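Local coordinates for protein possible galactose mutarotase (Streptomyces platensis subsp. rosaceus, PDB 4RNL) that is of unconfirmed function but, as a member of the aldose 1-epimerase family, probably interconverts the alpha and beta anomers of galactose or a related sugar, at residues L187-R201 / V258-L270. Numbering follows the deposited sequence.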
# COMPACT_ATOMS: atom_id res chain seq x y z
N LEU A 187 -10.04 -3.39 -11.24
CA LEU A 187 -10.61 -4.75 -11.25
C LEU A 187 -11.10 -5.17 -12.63
O LEU A 187 -11.40 -6.34 -12.86
CB LEU A 187 -11.74 -4.87 -10.21
CG LEU A 187 -11.32 -4.59 -8.76
CD1 LEU A 187 -12.47 -4.76 -7.78
CD2 LEU A 187 -10.15 -5.52 -8.38
N GLY A 188 -11.15 -4.21 -13.56
CA GLY A 188 -11.49 -4.51 -14.95
C GLY A 188 -10.25 -4.75 -15.80
O GLY A 188 -10.35 -5.04 -16.99
N GLY A 189 -9.09 -4.64 -15.17
CA GLY A 189 -7.81 -4.76 -15.86
C GLY A 189 -7.08 -3.44 -15.91
O GLY A 189 -7.71 -2.39 -16.12
N ASP A 190 -5.75 -3.45 -15.75
CA ASP A 190 -4.99 -2.20 -15.65
C ASP A 190 -5.04 -1.39 -16.94
O ASP A 190 -4.81 -0.18 -16.92
CB ASP A 190 -3.53 -2.45 -15.25
CG ASP A 190 -2.73 -3.11 -16.34
OD1 ASP A 190 -3.07 -4.26 -16.71
OD2 ASP A 190 -1.76 -2.50 -16.85
N GLY A 191 -5.35 -2.04 -18.05
CA GLY A 191 -5.42 -1.33 -19.32
C GLY A 191 -6.83 -0.95 -19.72
O GLY A 191 -7.05 -0.50 -20.85
N SER A 192 -7.80 -1.10 -18.81
CA SER A 192 -9.21 -0.94 -19.20
C SER A 192 -9.74 0.48 -19.12
O SER A 192 -10.92 0.72 -19.36
CB SER A 192 -10.11 -1.86 -18.36
OG SER A 192 -10.06 -1.49 -16.99
N GLY A 193 -8.87 1.43 -18.78
CA GLY A 193 -9.30 2.82 -18.70
C GLY A 193 -9.54 3.22 -17.25
O GLY A 193 -8.83 2.76 -16.36
N SER A 194 -10.53 4.08 -17.02
CA SER A 194 -10.76 4.59 -15.67
C SER A 194 -11.32 3.55 -14.71
O SER A 194 -12.10 2.67 -15.10
CB SER A 194 -11.70 5.80 -15.70
OG SER A 194 -11.98 6.26 -14.38
N ALA A 195 -10.92 3.64 -13.44
CA ALA A 195 -11.51 2.80 -12.40
C ALA A 195 -12.58 3.56 -11.61
O ALA A 195 -13.06 3.09 -10.59
CB ALA A 195 -10.41 2.29 -11.46
N ALA A 196 -12.98 4.74 -12.09
CA ALA A 196 -13.89 5.59 -11.30
C ALA A 196 -15.31 5.02 -11.26
O ALA A 196 -16.12 5.42 -10.41
CB ALA A 196 -13.90 7.03 -11.80
N GLY A 197 -15.60 4.09 -12.17
CA GLY A 197 -16.88 3.39 -12.18
C GLY A 197 -16.97 2.25 -11.18
O GLY A 197 -18.06 1.71 -10.97
N HIS A 198 -15.85 1.87 -10.57
CA HIS A 198 -15.88 0.83 -9.53
C HIS A 198 -16.75 1.26 -8.36
O HIS A 198 -16.76 2.43 -7.97
CB HIS A 198 -14.48 0.54 -8.97
CG HIS A 198 -13.56 -0.16 -9.91
ND1 HIS A 198 -13.75 -0.17 -11.28
CD2 HIS A 198 -12.43 -0.87 -9.69
CE1 HIS A 198 -12.77 -0.85 -11.85
NE2 HIS A 198 -11.95 -1.28 -10.91
N GLU A 199 -17.45 0.30 -7.77
CA GLU A 199 -18.26 0.57 -6.59
C GLU A 199 -17.44 0.26 -5.35
O GLU A 199 -16.82 -0.81 -5.25
CB GLU A 199 -19.54 -0.27 -6.62
CG GLU A 199 -20.44 0.11 -7.79
CD GLU A 199 -21.69 -0.75 -7.88
OE1 GLU A 199 -21.70 -1.85 -7.27
OE2 GLU A 199 -22.65 -0.33 -8.57
N LEU A 200 -17.41 1.20 -4.41
CA LEU A 200 -16.64 1.05 -3.19
C LEU A 200 -17.56 1.18 -2.00
O LEU A 200 -18.39 2.09 -1.96
CB LEU A 200 -15.55 2.14 -3.10
CG LEU A 200 -14.71 2.15 -1.83
CD1 LEU A 200 -13.94 0.85 -1.69
CD2 LEU A 200 -13.75 3.33 -1.82
N ARG A 201 -17.42 0.27 -1.04
CA ARG A 201 -18.02 0.43 0.28
C ARG A 201 -16.90 0.45 1.32
O ARG A 201 -16.00 -0.38 1.26
CB ARG A 201 -19.00 -0.72 0.58
CG ARG A 201 -19.67 -0.57 1.95
CD ARG A 201 -20.64 -1.72 2.27
NE ARG A 201 -19.93 -2.96 2.57
CZ ARG A 201 -19.31 -3.22 3.72
NH1 ARG A 201 -19.30 -2.32 4.70
NH2 ARG A 201 -18.68 -4.37 3.89
N VAL A 258 -12.82 -4.17 5.77
CA VAL A 258 -13.07 -2.74 5.95
C VAL A 258 -13.42 -2.07 4.63
O VAL A 258 -13.90 -0.92 4.61
CB VAL A 258 -11.86 -2.00 6.55
CG1 VAL A 258 -11.56 -2.52 7.97
CG2 VAL A 258 -10.64 -2.16 5.63
N ALA A 259 -13.19 -2.77 3.52
CA ALA A 259 -13.47 -2.20 2.21
C ALA A 259 -13.91 -3.28 1.26
O ALA A 259 -13.35 -4.38 1.26
CB ALA A 259 -12.25 -1.47 1.67
N GLU A 260 -14.90 -2.96 0.43
CA GLU A 260 -15.32 -3.86 -0.65
C GLU A 260 -15.35 -3.06 -1.93
O GLU A 260 -16.08 -2.07 -2.03
CB GLU A 260 -16.70 -4.45 -0.36
CG GLU A 260 -16.70 -5.43 0.83
CD GLU A 260 -18.10 -5.86 1.24
OE1 GLU A 260 -19.07 -5.18 0.85
OE2 GLU A 260 -18.22 -6.88 1.96
N LEU A 261 -14.56 -3.50 -2.91
CA LEU A 261 -14.47 -2.82 -4.19
C LEU A 261 -15.00 -3.78 -5.25
O LEU A 261 -14.76 -5.00 -5.18
CB LEU A 261 -13.00 -2.48 -4.47
CG LEU A 261 -12.62 -1.69 -5.72
CD1 LEU A 261 -13.14 -0.26 -5.70
CD2 LEU A 261 -11.10 -1.70 -5.84
N TYR A 262 -15.73 -3.25 -6.23
CA TYR A 262 -16.38 -4.10 -7.21
C TYR A 262 -16.44 -3.44 -8.58
O TYR A 262 -16.78 -2.26 -8.70
CB TYR A 262 -17.80 -4.46 -6.74
CG TYR A 262 -18.62 -5.23 -7.75
CD1 TYR A 262 -18.23 -6.49 -8.17
CD2 TYR A 262 -19.80 -4.70 -8.27
CE1 TYR A 262 -18.99 -7.21 -9.09
CE2 TYR A 262 -20.56 -5.41 -9.19
CZ TYR A 262 -20.15 -6.66 -9.60
OH TYR A 262 -20.90 -7.38 -10.53
N ASP A 263 -16.10 -4.21 -9.62
CA ASP A 263 -16.29 -3.75 -11.00
C ASP A 263 -17.47 -4.46 -11.66
O ASP A 263 -17.37 -5.65 -11.97
CB ASP A 263 -15.04 -4.01 -11.85
CG ASP A 263 -15.27 -3.74 -13.33
OD1 ASP A 263 -16.00 -2.78 -13.65
OD2 ASP A 263 -14.73 -4.50 -14.18
N PRO A 264 -18.58 -3.75 -11.89
CA PRO A 264 -19.75 -4.39 -12.50
C PRO A 264 -19.48 -5.01 -13.86
O PRO A 264 -20.17 -5.95 -14.24
CB PRO A 264 -20.73 -3.22 -12.65
CG PRO A 264 -20.37 -2.28 -11.53
CD PRO A 264 -18.87 -2.37 -11.42
N ARG A 265 -18.51 -4.48 -14.60
CA ARG A 265 -18.31 -4.94 -15.97
C ARG A 265 -17.75 -6.35 -16.03
O ARG A 265 -18.27 -7.21 -16.75
CB ARG A 265 -17.37 -4.01 -16.74
CG ARG A 265 -17.89 -2.61 -17.02
CD ARG A 265 -17.14 -2.04 -18.21
NE ARG A 265 -17.47 -0.65 -18.52
CZ ARG A 265 -16.71 0.38 -18.16
NH1 ARG A 265 -15.59 0.18 -17.47
NH2 ARG A 265 -17.07 1.62 -18.49
N SER A 266 -16.68 -6.58 -15.29
CA SER A 266 -15.96 -7.86 -15.30
C SER A 266 -16.53 -8.78 -14.23
O SER A 266 -16.39 -10.01 -14.31
CB SER A 266 -14.48 -7.64 -15.00
OG SER A 266 -14.29 -7.23 -13.65
N GLY A 267 -17.15 -8.17 -13.23
CA GLY A 267 -17.64 -8.92 -12.09
C GLY A 267 -16.62 -9.21 -11.01
O GLY A 267 -16.96 -9.88 -10.02
N ARG A 268 -15.39 -8.72 -11.16
CA ARG A 268 -14.36 -8.96 -10.14
C ARG A 268 -14.64 -8.16 -8.87
O ARG A 268 -15.03 -6.99 -8.94
CB ARG A 268 -12.96 -8.62 -10.66
CG ARG A 268 -12.49 -9.56 -11.78
CD ARG A 268 -10.97 -9.48 -11.97
NE ARG A 268 -10.54 -10.24 -13.15
CZ ARG A 268 -10.63 -9.79 -14.40
NH1 ARG A 268 -11.14 -8.58 -14.65
NH2 ARG A 268 -10.22 -10.55 -15.41
N ALA A 269 -14.45 -8.80 -7.73
CA ALA A 269 -14.69 -8.16 -6.43
C ALA A 269 -13.48 -8.33 -5.54
O ALA A 269 -12.81 -9.36 -5.57
CB ALA A 269 -15.92 -8.77 -5.76
N LEU A 270 -13.22 -7.30 -4.73
CA LEU A 270 -12.17 -7.35 -3.72
C LEU A 270 -12.76 -7.04 -2.36
O LEU A 270 -13.51 -6.06 -2.22
CB LEU A 270 -11.10 -6.30 -4.03
CG LEU A 270 -10.07 -6.02 -2.92
CD1 LEU A 270 -9.13 -7.21 -2.75
CD2 LEU A 270 -9.30 -4.77 -3.26
O HOH W 1 -11.35 -7.98 -17.36
O HOH W 2 -12.84 1.47 -17.39
O HOH W 3 -16.01 -0.26 -13.27
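Strand 199-201 runs antiparallel to strand 258-262, Glu199 and Arg201 forming hydrogen-bonded pairs with Tyr262 and Glu260, in a large antiparallel sheet of the galactose mutarotase beta-sandwich fold. Leu200 and Leu261, the non-hydrogen-bonded pair between them, share a face, where Leu261 packs on Leu305 of strand 305-310. Its CG meets Leu187 CD1 (3.7 Å) and its CD1 meets His198 CB (3.6 Å). Leu187 and Gly188 pack against Asp263, Ser266 and Arg268. Leu187 N donates to His198 NE2, fixing the imidazole, which has Ala195 CB over its centre and Asp263 CB nearer the rim of the opposite face, a CH-pi contact. With CG anti to the backbone N (chi1 171°), Asp263 accepts Arg265 N at OD1, an Asx turn, and Ser266 N at OD2, both from above the carboxylate plane; a water links OD1 to His198 ND1. Without the carboxylate, as with an alanine here, both amides and the water would probably lose their acceptor. Long Arg268 reaches Leu187 O through NH1 (2.9 Å), tilted 24° from the carbonyl plane, while Ala50 O holds NE. On the sheet's other side, Arg201 NE and Glu260 OE1 form a salt bridge (2.9 Å), OE1 in the guanidinium plane, guanidinium and carboxylate planes 89° apart.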